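Local atomic coordinates of 3,5-epimerase/4-reductase (Arabidopsis thaliana, PDB entry 4QQR), a protein that catalyses the 3,5-epimerization of dTDP-4-dehydro-6-deoxy-alpha-D-glucose and the NADPH-dependent reduction of the product to dTDP-beta-L-rhamnose. Residues S207-M210 with A211-N214; D268-K271 with L272-F276. One frame throughout, in Å; residues are numbered along the deposited sequence.

Contact 1: S207-M210 with A211-N214; sequences SIEM and AKRN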
ATOM      1  N   SER A 207     -20.951 -11.989 -10.443  1.00 43.90           N
ATOM      2  CA  SER A 207     -19.619 -11.469 -10.720  1.00 41.60           C
ATOM      3  C   SER A 207     -19.142 -11.872 -12.111  1.00 42.04           C
ATOM      4  O   SER A 207     -18.468 -11.082 -12.776  1.00 44.41           O
ATOM      5  CB  SER A 207     -18.606 -11.836  -9.622  1.00 40.02           C
ATOM      6  OG  SER A 207     -18.220 -13.188  -9.684  1.00 42.85           O
ATOM      7  N   ILE A 208     -19.492 -13.076 -12.565  1.00 40.79           N
ATOM      8  CA  ILE A 208     -19.201 -13.451 -13.956  1.00 42.25           C
ATOM      9  C   ILE A 208     -19.854 -12.432 -14.903  1.00 44.57           C
ATOM     10  O   ILE A 208     -19.258 -12.031 -15.914  1.00 45.45           O
ATOM     11  CB  ILE A 208     -19.701 -14.882 -14.349  1.00 41.60           C
ATOM     12  CG1 ILE A 208     -19.163 -15.982 -13.417  1.00 44.50           C
ATOM     13  CG2 ILE A 208     -19.353 -15.194 -15.783  1.00 40.88           C
ATOM     14  CD1 ILE A 208     -17.687 -15.952 -13.176  1.00 44.43           C
ATOM     15  N   GLU A 209     -21.070 -12.008 -14.555  1.00 42.46           N
ATOM     16  CA  GLU A 209     -21.859 -11.093 -15.392  1.00 46.45           C
ATOM     17  C   GLU A 209     -21.296  -9.674 -15.402  1.00 45.49           C
ATOM     18  O   GLU A 209     -21.441  -8.952 -16.395  1.00 42.15           O
ATOM     19  CB  GLU A 209     -23.342 -11.066 -14.962  1.00 43.42           C
ATOM     20  CG  GLU A 209     -24.032 -12.421 -15.073  1.00 51.26           C
ATOM     21  CD  GLU A 209     -24.046 -12.960 -16.506  1.00 58.18           C
ATOM     22  OE1 GLU A 209     -24.228 -12.127 -17.439  1.00 55.85           O
ATOM     23  OE2 GLU A 209     -23.864 -14.201 -16.690  1.00 49.09           O
ATOM     24  N   MET A 210     -20.667  -9.284 -14.290  1.00 46.40           N
ATOM     25  CA  MET A 210     -20.069  -7.950 -14.155  1.00 43.24           C
ATOM     26  C   MET A 210     -18.904  -7.826 -15.104  1.00 43.38           C
ATOM     27  O   MET A 210     -18.759  -6.810 -15.780  1.00 44.03           O
ATOM     28  CB  MET A 210     -19.624  -7.693 -12.718  1.00 37.52           C
ATOM     29  CG  MET A 210     -20.791  -7.673 -11.731  1.00 42.41           C
ATOM     30  SD  MET A 210     -20.315  -7.227 -10.051  1.00 43.10           S
ATOM     31  CE  MET A 210     -20.144  -5.454 -10.205  1.00 36.73           C
ATOM     32  N   ALA A 211     -18.092  -8.884 -15.152  1.00 44.16           N
ATOM     33  CA  ALA A 211     -17.035  -9.038 -16.147  1.00 44.61           C
ATOM     34  C   ALA A 211     -17.598  -8.917 -17.565  1.00 45.69           C
ATOM     35  O   ALA A 211     -17.110  -8.114 -18.363  1.00 47.37           O
ATOM     36  CB  ALA A 211     -16.327 -10.369 -15.971  1.00 39.95           C
ATOM     37  N   LYS A 212     -18.624  -9.706 -17.876  1.00 41.56           N
ATOM     38  CA  LYS A 212     -19.240  -9.638 -19.194  1.00 43.70           C
ATOM     39  C   LYS A 212     -19.682  -8.213 -19.558  1.00 44.27           C
ATOM     40  O   LYS A 212     -19.616  -7.826 -20.718  1.00 44.81           O
ATOM     41  CB  LYS A 212     -20.406 -10.621 -19.299  1.00 46.14           C
ATOM     42  CG  LYS A 212     -19.997 -12.107 -19.420  1.00 48.51           C
ATOM     43  CD  LYS A 212     -21.221 -13.020 -19.306  1.00 44.05           C
ATOM     44  CE  LYS A 212     -20.922 -14.432 -19.787  1.00 54.51           C
ATOM     45  NZ  LYS A 212     -21.917 -15.463 -19.290  1.00 55.33           N
ATOM     46  N   ARG A 213     -20.095  -7.427 -18.562  1.00 43.96           N
ATOM     47  CA  ARG A 213     -20.571  -6.070 -18.799  1.00 41.05           C
ATOM     48  C   ARG A 213     -19.463  -5.049 -18.687  1.00 41.30           C
ATOM     49  O   ARG A 213     -19.721  -3.850 -18.699  1.00 41.67           O
ATOM     50  CB  ARG A 213     -21.651  -5.707 -17.799  1.00 40.82           C
ATOM     51  CG  ARG A 213     -22.859  -6.578 -17.888  1.00 44.69           C
ATOM     52  CD  ARG A 213     -23.946  -6.094 -16.941  1.00 45.67           C
ATOM     53  NE  ARG A 213     -24.977  -7.107 -16.768  1.00 44.96           N
ATOM     54  CZ  ARG A 213     -26.037  -6.979 -15.978  1.00 45.00           C
ATOM     55  NH1 ARG A 213     -26.222  -5.867 -15.271  1.00 41.19           N
ATOM     56  NH2 ARG A 213     -26.909  -7.976 -15.899  1.00 46.11           N
ATOM     57  N   ASN A 214     -18.237  -5.533 -18.555  1.00 45.14           N
ATOM     58  CA  ASN A 214     -17.073  -4.672 -18.346  1.00 46.55           C
ATOM     59  C   ASN A 214     -17.213  -3.620 -17.215  1.00 44.76           C
ATOM     60  O   ASN A 214     -16.828  -2.456 -17.378  1.00 41.19           O
ATOM     61  CB  ASN A 214     -16.680  -4.024 -19.671  1.00 46.46           C
ATOM     62  CG  ASN A 214     -16.513  -5.042 -20.786  1.00 47.40           C
ATOM     63  OD1 ASN A 214     -15.807  -6.042 -20.631  1.00 49.33           O
ATOM     64  ND2 ASN A 214     -17.179  -4.802 -21.910  1.00 44.75           N
TER
HETATM   65  O   HOH W   1     -24.684  -9.611 -18.176  1.00 51.92           O
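Glu209 reaches forward to Lys212 directly and to Arg213 through a water at the C-terminal end of helix 200-212, which closes in a Schellman motif with Asn214, at positive phi, as its C-prime residue. Main-chain bonds carry the last turn: Ala211 N to Ser207 O is nearly straight (174°), Lys212 N to Ile208 O only slightly less so, and Arg213 N to Glu209 O is bent as the helix runs out. Leu215 N reaches back to Met210 O, and Asn214 N, inside it, to Ala211 O.

Lys212 is worth following outward. Lys212 CB lies 3.5 Å from Glu209 O, and Lys212 CG sits 3.6 Å from Ile208 O, so the root of the chain rests on two carbonyls. Lys212 CD comes up to the Glu209 carboxylate, 3.7 Å from OE1, and the extended chain ends with Lys212 NZ 3.5 Å from Glu209 OE2, a weak salt bridge. NZ also has a weak hydrogen bond to Gln35 OE1. The glutamate meets the lysine there because its own chain bends at chi2 (-61°), swinging the carboxylate over the lysine's aliphatic part; the two side chains run obliquely to one another.

On the inner side, Ala211 packs against His63, Phe65 and Ile109 of the central parallel sheet of this Rossmann-fold enzyme. Ser207 OG is hydrogen-bonded to Tyr111, which probably binds NADPH, so the helix is likely to border the cofactor site.

Glu209 OE1 looks toward Arg213, whose guanidinium has its stronger partner in Glu275. Glu209 OE1 and Arg213 NE stay too far apart for direct pairing, and one water spans them: it donates to OE1 at 2.7 Å and accepts from NE at 2.9 Å, lying in the guanidinium plane at its edge.

Contact 2: D268-K271 with L272-F276; sequences DATK and LKTEF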
ATOM      1  N   ASP A 268     -23.944  -0.694   2.091  1.00 44.51           N
ATOM      2  CA  ASP A 268     -25.017  -0.221   1.217  1.00 40.01           C
ATOM      3  C   ASP A 268     -25.024  -0.986  -0.111  1.00 39.69           C
ATOM      4  O   ASP A 268     -24.035  -0.990  -0.835  1.00 41.33           O
ATOM      5  CB  ASP A 268     -24.856   1.277   0.953  1.00 46.00           C
ATOM      6  CG  ASP A 268     -26.142   1.933   0.450  1.00 47.75           C
ATOM      7  OD1 ASP A 268     -26.431   3.075   0.884  1.00 55.47           O
ATOM      8  OD2 ASP A 268     -26.861   1.321  -0.372  1.00 40.10           O
ATOM      9  N   ALA A 269     -26.146  -1.618  -0.437  1.00 40.21           N
ATOM     10  CA  ALA A 269     -26.225  -2.446  -1.641  1.00 42.55           C
ATOM     11  C   ALA A 269     -26.875  -1.746  -2.838  1.00 43.31           C
ATOM     12  O   ALA A 269     -27.092  -2.370  -3.879  1.00 47.22           O
ATOM     13  CB  ALA A 269     -26.933  -3.777  -1.344  1.00 38.70           C
ATOM     14  N   THR A 270     -27.170  -0.459  -2.693  1.00 40.46           N
ATOM     15  CA  THR A 270     -27.819   0.319  -3.745  1.00 41.73           C
ATOM     16  C   THR A 270     -27.164   0.164  -5.116  1.00 43.30           C
ATOM     17  O   THR A 270     -27.835  -0.160  -6.105  1.00 46.81           O
ATOM     18  CB  THR A 270     -27.870   1.803  -3.364  1.00 41.99           C
ATOM     19  OG1 THR A 270     -28.581   1.937  -2.129  1.00 43.19           O
ATOM     20  CG2 THR A 270     -28.553   2.619  -4.438  1.00 37.00           C
ATOM     21  N   LYS A 271     -25.855   0.367  -5.166  1.00 37.61           N
ATOM     22  CA  LYS A 271     -25.135   0.299  -6.427  1.00 38.37           C
ATOM     23  C   LYS A 271     -25.197  -1.074  -7.094  1.00 40.65           C
ATOM     24  O   LYS A 271     -25.396  -1.151  -8.296  1.00 45.38           O
ATOM     25  CB  LYS A 271     -23.689   0.765  -6.253  1.00 42.71           C
ATOM     26  CG  LYS A 271     -22.866   0.859  -7.537  1.00 41.94           C
ATOM     27  CD  LYS A 271     -21.466   1.315  -7.188  1.00 41.38           C
ATOM     28  CE  LYS A 271     -20.584   1.512  -8.399  1.00 40.20           C
ATOM     29  NZ  LYS A 271     -19.356   2.279  -7.991  1.00 37.31           N
ATOM     30  N   LEU A 272     -25.047  -2.154  -6.330  1.00 42.70           N
ATOM     31  CA  LEU A 272     -25.167  -3.507  -6.901  1.00 42.39           C
ATOM     32  C   LEU A 272     -26.601  -3.829  -7.328  1.00 43.30           C
ATOM     33  O   LEU A 272     -26.810  -4.459  -8.370  1.00 41.76           O
ATOM     34  CB  LEU A 272     -24.675  -4.586  -5.924  1.00 39.41           C
ATOM     35  CG  LEU A 272     -23.787  -5.697  -6.492  1.00 42.26           C
ATOM     36  CD1 LEU A 272     -24.280  -7.077  -6.111  1.00 39.60           C
ATOM     37  CD2 LEU A 272     -23.615  -5.582  -8.018  1.00 45.34           C
ATOM     38  N   LYS A 273     -27.581  -3.394  -6.530  1.00 41.64           N
ATOM     39  CA  LYS A 273     -28.998  -3.664  -6.818  1.00 44.07           C
ATOM     40  C   LYS A 273     -29.490  -2.929  -8.058  1.00 45.41           C
ATOM     41  O   LYS A 273     -30.283  -3.461  -8.840  1.00 44.29           O
ATOM     42  CB  LYS A 273     -29.883  -3.276  -5.634  1.00 45.11           C
ATOM     43  CG  LYS A 273     -31.352  -3.659  -5.808  1.00 47.12           C
ATOM     44  CD  LYS A 273     -31.677  -4.893  -4.977  1.00 47.07           C
ATOM     45  CE  LYS A 273     -33.131  -5.290  -5.093  1.00 42.96           C
ATOM     46  NZ  LYS A 273     -33.356  -6.144  -6.261  1.00 42.59           N
ATOM     47  N   THR A 274     -29.028  -1.692  -8.215  1.00 44.85           N
ATOM     48  CA  THR A 274     -29.372  -0.899  -9.381  1.00 44.66           C
ATOM     49  C   THR A 274     -28.897  -1.591 -10.657  1.00 46.35           C
ATOM     50  O   THR A 274     -29.609  -1.609 -11.659  1.00 48.33           O
ATOM     51  CB  THR A 274     -28.791   0.522  -9.272  1.00 47.33           C
ATOM     52  OG1 THR A 274     -29.516   1.248  -8.267  1.00 44.57           O
ATOM     53  CG2 THR A 274     -28.890   1.250 -10.605  1.00 37.88           C
ATOM     54  N   GLU A 275     -27.708  -2.185 -10.599  1.00 43.80           N
ATOM     55  CA  GLU A 275     -27.150  -2.926 -11.719  1.00 41.70           C
ATOM     56  C   GLU A 275     -27.714  -4.345 -11.815  1.00 47.06           C
ATOM     57  O   GLU A 275     -27.693  -4.944 -12.889  1.00 48.48           O
ATOM     58  CB  GLU A 275     -25.619  -2.982 -11.602  1.00 45.85           C
ATOM     59  CG  GLU A 275     -24.907  -3.591 -12.819  1.00 48.29           C
ATOM     60  CD  GLU A 275     -25.084  -2.750 -14.089  1.00 49.75           C
ATOM     61  OE1 GLU A 275     -24.965  -1.502 -13.979  1.00 44.09           O
ATOM     62  OE2 GLU A 275     -25.357  -3.334 -15.178  1.00 44.16           O
ATOM     63  N   PHE A 276     -28.207  -4.888 -10.698  1.00 47.02           N
ATOM     64  CA  PHE A 276     -28.794  -6.240 -10.674  1.00 45.82           C
ATOM     65  C   PHE A 276     -30.093  -6.302  -9.841  1.00 50.03           C
ATOM     66  O   PHE A 276     -30.062  -6.691  -8.664  1.00 47.50           O
ATOM     67  CB  PHE A 276     -27.774  -7.252 -10.134  1.00 42.44           C
ATOM     68  CG  PHE A 276     -26.585  -7.449 -11.033  1.00 45.21           C
ATOM     69  CD1 PHE A 276     -26.627  -8.369 -12.068  1.00 43.85           C
ATOM     70  CD2 PHE A 276     -25.428  -6.699 -10.856  1.00 45.96           C
ATOM     71  CE1 PHE A 276     -25.543  -8.535 -12.904  1.00 44.60           C
ATOM     72  CE2 PHE A 276     -24.339  -6.857 -11.684  1.00 42.47           C
ATOM     73  CZ  PHE A 276     -24.392  -7.771 -12.709  1.00 46.31           C
TER
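With chi1 of -71°, Thr274 sets OG1 beside its own backbone N, and both donors reach back to the carbonyl oxygen of Thr270. Thr274 OG1 lies 3.1 Å from Thr270 O, well above the carbonyl plane, while Thr274 N approaches nearly in line with the C=O bond, 2.9 Å from Thr270 O. The two threonine side chains lie side by side and point the same way, with Thr270 CG2 4.2 Å from Thr274 OG1.

A similar torsion in Thr270 (-58°) turns its hydroxyl back to Asp268. Asp268 OD2 thus receives both Thr270 N, 2.9 Å away, in an Asx turn, and Thr270 OG1 on its syn side. These bonds hold the turn at the start of the short helix 270-275, where Ala269 is the N-cap residue and its carbonyl O accepts from Lys273 N at 2.9 Å.

Leu272 faces inward, touching Leu203 of helix 200-212 and Leu279. Lys271 reaches strand 217-220, hydrogen-bonding to Ile218 O and making a cation-pi contact with Tyr219, so this short helix bridges helix 200-212 and the strand at one edge of the main sheet.

From the N terminus the chain runs through most of the Rossmann sheet before helix 200-212 ends at contact 1; it then passes into strand 217-220 and helix 229-239, and reaches contact 2 only later. Each contact is made of consecutive local helical turns and closes no long loop, and the two follow in series, neither nested nor crossing. They meet in space nonetheless. Arg213 NH1 forms a salt bridge with Glu275 OE2 at 2.7 Å, and the Phe276 ring packs on Met210, with CE2 3.6 Å from Met210 CG, and against Glu209. The end of helix 270-275 is thereby fastened to the end of helix 200-212, outside the central sheet.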